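Side-chain contacts in glycerol-3-phosphate dehydrogenase [NAD(+)] (Dunaliella salina, PDB 6IUY), which probably catalyses the NAD-dependent interconversion of dihydroxyacetone phosphate and sn-glycerol 3-phosphate, and joins this dehydrogenase to a magnesium-binding phosphatase-like domain in one chain: residues G287-K292 with W437-Q442; G372-S377 with R431-L436. All coordinates share one frame; numbering follows the deposited sequence.

Contact 1: G287-K292 with W437-Q442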
ATOM      1  N   GLY A 287     -12.194   2.505 -38.605  1.00 55.70           N
ATOM      2  CA  GLY A 287     -10.742   2.586 -38.541  1.00 57.02           C
ATOM      3  C   GLY A 287     -10.107   1.794 -37.411  1.00 54.65           C
ATOM      4  O   GLY A 287      -9.199   2.293 -36.762  1.00 50.38           O
ATOM      5  N   SER A 288     -10.571   0.562 -37.196  1.00 56.85           N
ATOM      6  CA  SER A 288     -10.158  -0.249 -36.046  1.00 52.76           C
ATOM      7  C   SER A 288      -8.662  -0.265 -35.815  1.00 51.83           C
ATOM      8  O   SER A 288      -7.895  -0.496 -36.753  1.00 46.56           O
ATOM      9  CB  SER A 288     -10.628  -1.693 -36.212  1.00 54.93           C
ATOM     10  OG  SER A 288     -10.054  -2.522 -35.210  1.00 57.48           O
ATOM     11  N   VAL A 289      -8.240  -0.043 -34.568  1.00 47.81           N
ATOM     12  CA  VAL A 289      -6.816  -0.117 -34.268  1.00 48.16           C
ATOM     13  C   VAL A 289      -6.305  -1.571 -34.156  1.00 46.76           C
ATOM     14  O   VAL A 289      -5.090  -1.786 -34.084  1.00 47.41           O
ATOM     15  CB  VAL A 289      -6.468   0.653 -32.972  1.00 51.98           C
ATOM     16  CG1 VAL A 289      -7.000  -0.062 -31.757  1.00 48.37           C
ATOM     17  CG2 VAL A 289      -4.961   0.842 -32.847  1.00 50.26           C
ATOM     18  N   PHE A 290      -7.207  -2.563 -34.147  1.00 44.71           N
ATOM     19  CA  PHE A 290      -6.780  -3.977 -34.052  1.00 49.93           C
ATOM     20  C   PHE A 290      -7.316  -4.881 -35.173  1.00 46.86           C
ATOM     21  O   PHE A 290      -8.475  -4.756 -35.590  1.00 44.06           O
ATOM     22  CB  PHE A 290      -7.207  -4.606 -32.713  1.00 42.01           C
ATOM     23  CG  PHE A 290      -6.720  -3.868 -31.515  1.00 44.29           C
ATOM     24  CD1 PHE A 290      -5.379  -3.835 -31.218  1.00 43.66           C
ATOM     25  CD2 PHE A 290      -7.610  -3.228 -30.673  1.00 45.76           C
ATOM     26  CE1 PHE A 290      -4.929  -3.158 -30.128  1.00 45.53           C
ATOM     27  CE2 PHE A 290      -7.163  -2.550 -29.574  1.00 44.39           C
ATOM     28  CZ  PHE A 290      -5.825  -2.510 -29.302  1.00 45.58           C
ATOM     29  N   GLU A 291      -6.476  -5.809 -35.624  1.00 47.10           N
ATOM     30  CA  GLU A 291      -6.950  -6.935 -36.434  1.00 51.31           C
ATOM     31  C   GLU A 291      -7.964  -7.724 -35.617  1.00 47.72           C
ATOM     32  O   GLU A 291      -7.785  -7.888 -34.411  1.00 44.82           O
ATOM     33  CB  GLU A 291      -5.792  -7.840 -36.861  1.00 45.12           C
ATOM     34  CG  GLU A 291      -5.163  -7.468 -38.192  1.00 56.36           C
ATOM     35  CD  GLU A 291      -6.182  -7.441 -39.333  1.00 67.73           C
ATOM     36  OE1 GLU A 291      -6.951  -8.419 -39.484  1.00 69.21           O
ATOM     37  OE2 GLU A 291      -6.226  -6.432 -40.077  1.00 73.52           O
ATOM     38  N   LYS A 292      -9.028  -8.198 -36.256  1.00 45.93           N
ATOM     39  CA  LYS A 292     -10.067  -8.919 -35.530  1.00 48.88           C
ATOM     40  C   LYS A 292      -9.539 -10.224 -34.955  1.00 46.49           C
ATOM     41  O   LYS A 292      -9.865 -10.604 -33.826  1.00 43.21           O
ATOM     42  CB  LYS A 292     -11.273  -9.210 -36.421  1.00 39.12           C
ATOM     43  CG  LYS A 292     -12.389  -9.909 -35.660  1.00 48.66           C
ATOM     44  CD  LYS A 292     -13.608 -10.172 -36.531  1.00 52.32           C
ATOM     45  CE  LYS A 292     -14.742 -10.767 -35.712  1.00 56.30           C
ATOM     46  NZ  LYS A 292     -15.995 -10.920 -36.517  1.00 68.54           N
ATOM     47  N   TRP A 437      -2.556  -0.912 -24.882  1.00 43.49           N
ATOM     48  CA  TRP A 437      -2.790  -2.037 -23.982  1.00 43.21           C
ATOM     49  C   TRP A 437      -4.095  -1.917 -23.197  1.00 45.70           C
ATOM     50  O   TRP A 437      -4.819  -2.907 -23.024  1.00 46.12           O
ATOM     51  CB  TRP A 437      -1.612  -2.193 -23.031  1.00 39.87           C
ATOM     52  CG  TRP A 437      -0.357  -2.571 -23.735  1.00 43.60           C
ATOM     53  CD1 TRP A 437       0.854  -1.961 -23.639  1.00 43.02           C
ATOM     54  CD2 TRP A 437      -0.193  -3.645 -24.678  1.00 41.57           C
ATOM     55  NE1 TRP A 437       1.772  -2.606 -24.442  1.00 39.00           N
ATOM     56  CE2 TRP A 437       1.144  -3.631 -25.094  1.00 41.38           C
ATOM     57  CE3 TRP A 437      -1.048  -4.620 -25.187  1.00 43.98           C
ATOM     58  CZ2 TRP A 437       1.646  -4.559 -26.011  1.00 42.97           C
ATOM     59  CZ3 TRP A 437      -0.543  -5.549 -26.077  1.00 37.07           C
ATOM     60  CH2 TRP A 437       0.785  -5.505 -26.486  1.00 40.78           C
ATOM     61  N   GLN A 438      -4.422  -0.716 -22.729  1.00 47.53           N
ATOM     62  CA  GLN A 438      -5.642  -0.564 -21.953  1.00 42.84           C
ATOM     63  C   GLN A 438      -6.854  -0.847 -22.804  1.00 39.86           C
ATOM     64  O   GLN A 438      -7.794  -1.518 -22.353  1.00 41.76           O
ATOM     65  CB  GLN A 438      -5.757   0.833 -21.341  1.00 44.22           C
ATOM     66  CG  GLN A 438      -7.034   1.009 -20.516  1.00 38.97           C
ATOM     67  CD  GLN A 438      -7.093   2.360 -19.799  1.00 45.29           C
ATOM     68  OE1 GLN A 438      -6.440   3.324 -20.201  1.00 50.66           O
ATOM     69  NE2 GLN A 438      -7.878   2.426 -18.739  1.00 47.34           N
ATOM     70  N   GLN A 439      -6.850  -0.333 -24.034  1.00 44.05           N
ATOM     71  CA  GLN A 439      -7.946  -0.597 -24.961  1.00 44.93           C
ATOM     72  C   GLN A 439      -8.016  -2.099 -25.260  1.00 41.52           C
ATOM     73  O   GLN A 439      -9.091  -2.651 -25.379  1.00 41.86           O
ATOM     74  CB  GLN A 439      -7.791   0.218 -26.262  1.00 48.85           C
ATOM     75  CG  GLN A 439      -8.868  -0.089 -27.328  1.00 52.33           C
ATOM     76  CD  GLN A 439      -8.809   0.854 -28.550  1.00 62.36           C
ATOM     77  OE1 GLN A 439      -7.970   1.763 -28.617  1.00 62.69           O
ATOM     78  NE2 GLN A 439      -9.704   0.632 -29.515  1.00 53.79           N
ATOM     79  N   LEU A 440      -6.869  -2.764 -25.333  1.00 39.45           N
ATOM     80  CA  LEU A 440      -6.861  -4.195 -25.639  1.00 46.56           C
ATOM     81  C   LEU A 440      -7.416  -5.061 -24.485  1.00 47.78           C
ATOM     82  O   LEU A 440      -8.293  -5.911 -24.696  1.00 45.54           O
ATOM     83  CB  LEU A 440      -5.442  -4.630 -25.994  1.00 42.23           C
ATOM     84  CG  LEU A 440      -5.251  -5.942 -26.748  1.00 46.21           C
ATOM     85  CD1 LEU A 440      -6.108  -5.960 -28.011  1.00 44.27           C
ATOM     86  CD2 LEU A 440      -3.773  -6.127 -27.072  1.00 38.78           C
ATOM     87  N   PHE A 441      -6.931  -4.819 -23.268  1.00 40.65           N
ATOM     88  CA  PHE A 441      -7.247  -5.666 -22.116  1.00 42.51           C
ATOM     89  C   PHE A 441      -8.476  -5.276 -21.279  1.00 44.23           C
ATOM     90  O   PHE A 441      -9.112  -6.141 -20.675  1.00 45.33           O
ATOM     91  CB  PHE A 441      -6.045  -5.720 -21.174  1.00 36.25           C
ATOM     92  CG  PHE A 441      -4.962  -6.660 -21.614  1.00 39.43           C
ATOM     93  CD1 PHE A 441      -5.021  -8.008 -21.283  1.00 39.07           C
ATOM     94  CD2 PHE A 441      -3.863  -6.194 -22.326  1.00 37.88           C
ATOM     95  CE1 PHE A 441      -4.018  -8.874 -21.662  1.00 36.34           C
ATOM     96  CE2 PHE A 441      -2.850  -7.057 -22.715  1.00 40.57           C
ATOM     97  CZ  PHE A 441      -2.925  -8.398 -22.385  1.00 39.64           C
ATOM     98  N   GLN A 442      -8.810  -3.996 -21.196  1.00 45.33           N
ATOM     99  CA  GLN A 442      -9.926  -3.614 -20.326  1.00 40.25           C
ATOM    100  C   GLN A 442     -11.280  -4.102 -20.836  1.00 41.82           C
ATOM    101  O   GLN A 442     -11.692  -3.786 -21.964  1.00 44.57           O
ATOM    102  CB  GLN A 442      -9.982  -2.098 -20.134  1.00 41.07           C
ATOM    103  CG  GLN A 442     -11.087  -1.634 -19.190  1.00 40.48           C
ATOM    104  CD  GLN A 442     -10.819  -0.239 -18.653  1.00 46.86           C
ATOM    105  OE1 GLN A 442      -9.965  -0.042 -17.782  1.00 50.15           O
ATOM    106  NE2 GLN A 442     -11.526   0.745 -19.197  1.00 42.71           N
TER
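Phe290 reaches from a short, weakly bonded strand about 290-291 to the last turn of helix 431-441, where Leu440 and Gln439 take its ring from two directions. Leu440 supplies the facial contact: its CD1 methyl stands 3.7 Å from the centroid of the Phe290 ring and only 11° off the ring normal, a CH-pi contact over the centre of the face. The leucine side chain brings CB along as well, 3.9 Å from CZ of Phe290. Gln439 arrives differently. With its CG anti to the backbone N (chi1 176°) and the chain extended beyond, it runs past the phenylalanine in the opposite direction, and its CG lies at the ring edge, in plane, 3.7 Å from CE2 of Phe290. The far end of Gln439 is met by the CG1 methyl of Val289. That same methyl sits 3.3 Å above the plane of the Phe290 ring, offset toward the rim, on the face opposite Leu440, so the ring is held between two methyl groups. Two residues earlier, Ser288 OG donates a 2.8 Å hydrogen bond to Phe290 O, in the carbonyl plane and on a lone pair, tying the turn to the residue that makes the contact. Tyr257 and Val259 of strand 257-262 and Thr279 of helix 266-282 also pack on Phe290, placing it beside the first strand and helix of the Rossmann-type nucleotide-binding domain. No hydrogen bond joins the two segments: Leu440 CD1 and Gln439 CG meet the ring across them, while Val289 CG1 backs it from its own segment, which implies an attachment that depends on shape and the burial of apolar surface, with the glutamine marking its more polar border.

Contact 2: G372-S377 with R431-L436; sequences GVKAIS and RESGSL
Lys374, on strand 374-377, lays the aliphatic part of its side chain against Ser433 and Leu436, residues on one side of helix 431-441. The packed part is made by the middle of the lysine chain: CG of Lys374 stands 4.1 Å from CD2 of Leu436, the two side chains crossing at a slant, and CD of Lys374 lies 3.9 Å from OG of Ser433. CD offers that oxygen only van der Waals contact; the polar partner of the Ser433 hydroxyl is Asn430, just before the segment. A bend at chi2 (-69°) places CD beside Ser433, and a second at chi4 (43°) turns NZ at the end of the chain, where it makes a weak hydrogen bond to the hydroxyl of Tyr257. The fit loosens toward exposed Glu432, whose OE1 stays 6.5 Å from NZ of Lys374, so that any attraction would be long-range. Within the mixed sheet of the nucleotide-binding domain, strand 374-377 runs parallel between strands 346-349 and 404-408. Helix 431-441 packs across it, with Ser433 also touching Ser405 of strand 404-408 and Leu436 reaching Val289 in a neighbouring loop.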
ATOM      1  N   GLY A 372       9.762  -1.994 -34.100  1.00 55.30           N
ATOM      2  CA  GLY A 372       8.605  -1.173 -33.786  1.00 46.39           C
ATOM      3  C   GLY A 372       7.471  -1.943 -33.122  1.00 45.96           C
ATOM      4  O   GLY A 372       6.395  -1.402 -32.891  1.00 45.59           O
ATOM      5  N   VAL A 373       7.697  -3.216 -32.816  1.00 47.13           N
ATOM      6  CA  VAL A 373       6.649  -4.034 -32.215  1.00 49.97           C
ATOM      7  C   VAL A 373       6.435  -3.646 -30.753  1.00 43.87           C
ATOM      8  O   VAL A 373       7.391  -3.409 -30.032  1.00 45.89           O
ATOM      9  CB  VAL A 373       6.970  -5.546 -32.298  1.00 48.67           C
ATOM     10  CG1 VAL A 373       8.280  -5.842 -31.617  1.00 52.69           C
ATOM     11  CG2 VAL A 373       5.875  -6.349 -31.624  1.00 45.32           C
ATOM     12  N   LYS A 374       5.180  -3.593 -30.322  1.00 43.11           N
ATOM     13  CA  LYS A 374       4.875  -3.333 -28.915  1.00 46.41           C
ATOM     14  C   LYS A 374       4.779  -4.683 -28.189  1.00 44.54           C
ATOM     15  O   LYS A 374       4.156  -5.622 -28.701  1.00 48.00           O
ATOM     16  CB  LYS A 374       3.571  -2.539 -28.762  1.00 47.21           C
ATOM     17  CG  LYS A 374       3.465  -1.261 -29.613  1.00 49.41           C
ATOM     18  CD  LYS A 374       4.427  -0.170 -29.142  1.00 48.50           C
ATOM     19  CE  LYS A 374       4.372   1.075 -30.026  1.00 57.25           C
ATOM     20  NZ  LYS A 374       2.975   1.482 -30.407  1.00 58.75           N
ATOM     21  N   ALA A 375       5.404  -4.795 -27.022  1.00 43.37           N
ATOM     22  CA  ALA A 375       5.299  -6.020 -26.232  1.00 45.02           C
ATOM     23  C   ALA A 375       4.662  -5.742 -24.863  1.00 41.91           C
ATOM     24  O   ALA A 375       4.799  -4.647 -24.311  1.00 42.08           O
ATOM     25  CB  ALA A 375       6.662  -6.655 -26.057  1.00 34.48           C
ATOM     26  N   ILE A 376       3.965  -6.736 -24.323  1.00 42.49           N
ATOM     27  CA  ILE A 376       3.586  -6.704 -22.908  1.00 41.22           C
ATOM     28  C   ILE A 376       3.746  -8.089 -22.322  1.00 38.00           C
ATOM     29  O   ILE A 376       3.528  -9.088 -22.996  1.00 36.59           O
ATOM     30  CB  ILE A 376       2.149  -6.214 -22.699  1.00 36.98           C
ATOM     31  CG1 ILE A 376       1.857  -6.002 -21.206  1.00 40.36           C
ATOM     32  CG2 ILE A 376       1.162  -7.178 -23.344  1.00 35.61           C
ATOM     33  CD1 ILE A 376       0.567  -5.191 -20.919  1.00 35.04           C
ATOM     34  N   SER A 377       4.143  -8.138 -21.061  1.00 35.63           N
ATOM     35  CA  SER A 377       4.356  -9.397 -20.363  1.00 35.53           C
ATOM     36  C   SER A 377       3.347  -9.560 -19.237  1.00 42.30           C
ATOM     37  O   SER A 377       3.085  -8.625 -18.474  1.00 39.78           O
ATOM     38  CB  SER A 377       5.778  -9.450 -19.815  1.00 37.22           C
ATOM     39  OG  SER A 377       5.958 -10.600 -19.015  1.00 39.23           O
ATOM     40  N   ARG A 431       3.986   6.152 -22.485  1.00 53.84           N
ATOM     41  CA  ARG A 431       2.558   6.468 -22.406  1.00 54.18           C
ATOM     42  C   ARG A 431       1.734   6.043 -23.615  1.00 56.03           C
ATOM     43  O   ARG A 431       0.525   5.808 -23.493  1.00 53.45           O
ATOM     44  CB  ARG A 431       2.364   7.974 -22.198  1.00 63.57           C
ATOM     45  CG  ARG A 431       2.253   8.410 -20.743  1.00 68.59           C
ATOM     46  CD  ARG A 431       2.330   9.928 -20.626  1.00 77.25           C
ATOM     47  NE  ARG A 431       2.212  10.386 -19.244  1.00 84.99           N
ATOM     48  CZ  ARG A 431       2.467  11.631 -18.852  1.00 91.49           C
ATOM     49  NH1 ARG A 431       2.868  12.534 -19.741  1.00 89.02           N
ATOM     50  NH2 ARG A 431       2.336  11.972 -17.572  1.00 92.76           N
ATOM     51  N   GLU A 432       2.360   5.975 -24.785  1.00 53.91           N
ATOM     52  CA  GLU A 432       1.613   5.604 -25.981  1.00 56.03           C
ATOM     53  C   GLU A 432       1.187   4.140 -25.890  1.00 53.77           C
ATOM     54  O   GLU A 432       0.060   3.781 -26.246  1.00 56.22           O
ATOM     55  CB  GLU A 432       2.446   5.857 -27.241  1.00 54.37           C
ATOM     56  CG  GLU A 432       3.057   7.259 -27.288  1.00 55.63           C
ATOM     57  CD  GLU A 432       4.455   7.312 -26.699  1.00 63.68           C
ATOM     58  OE1 GLU A 432       5.376   6.742 -27.332  1.00 67.99           O
ATOM     59  OE2 GLU A 432       4.641   7.919 -25.615  1.00 65.41           O
ATOM     60  N   SER A 433       2.095   3.296 -25.408  1.00 52.70           N
ATOM     61  CA  SER A 433       1.800   1.880 -25.223  1.00 48.18           C
ATOM     62  C   SER A 433       0.599   1.700 -24.295  1.00 50.27           C
ATOM     63  O   SER A 433      -0.337   0.967 -24.616  1.00 53.84           O
ATOM     64  CB  SER A 433       3.015   1.141 -24.645  1.00 49.51           C
ATOM     65  OG  SER A 433       4.116   1.134 -25.532  1.00 56.28           O
ATOM     66  N   GLY A 434       0.639   2.371 -23.144  1.00 50.38           N
ATOM     67  CA  GLY A 434      -0.384   2.230 -22.127  1.00 45.63           C
ATOM     68  C   GLY A 434      -1.775   2.340 -22.690  1.00 50.12           C
ATOM     69  O   GLY A 434      -2.645   1.537 -22.375  1.00 48.71           O
ATOM     70  N   SER A 435      -1.978   3.325 -23.555  1.00 52.95           N
ATOM     71  CA  SER A 435      -3.273   3.545 -24.180  1.00 45.42           C
ATOM     72  C   SER A 435      -3.745   2.347 -25.035  1.00 49.87           C
ATOM     73  O   SER A 435      -4.914   1.938 -24.981  1.00 48.55           O
ATOM     74  CB  SER A 435      -3.212   4.811 -25.044  1.00 49.97           C
ATOM     75  OG  SER A 435      -4.384   4.921 -25.838  1.00 50.50           O
ATOM     76  N   LEU A 436      -2.837   1.817 -25.848  1.00 47.10           N
ATOM     77  CA  LEU A 436      -3.100   0.639 -26.673  1.00 46.03           C
ATOM     78  C   LEU A 436      -3.449  -0.575 -25.807  1.00 45.39           C
ATOM     79  O   LEU A 436      -4.509  -1.182 -25.957  1.00 44.85           O
ATOM     80  CB  LEU A 436      -1.873   0.330 -27.541  1.00 46.78           C
ATOM     81  CG  LEU A 436      -1.997  -0.757 -28.620  1.00 48.22           C
ATOM     82  CD1 LEU A 436      -2.798  -0.237 -29.804  1.00 46.97           C
ATOM     83  CD2 LEU A 436      -0.616  -1.261 -29.065  1.00 45.27           C
TER

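Contacts 1 and 2 share helix 431-441: Ser433 and Leu436 serve contact 2 and Gln439 and Leu440 contact 1, with Leu436 and Trp437 bridging the two. Both are largely buried, yet contact 1 is the larger and the more aromatic, whereas contact 2 rests on the alkyl part of a partly exposed lysine. The two sites also touch directly. The indole of Trp437 packs on the strand of contact 2, where atom CH2 of Trp437 lies 3.6 Å from CG2 of Ile376, and CE1 of Phe290 lies 3.6 Å from CD1 of Leu436. Along the chain, contact 2 is nested within the loop closed by contact 1.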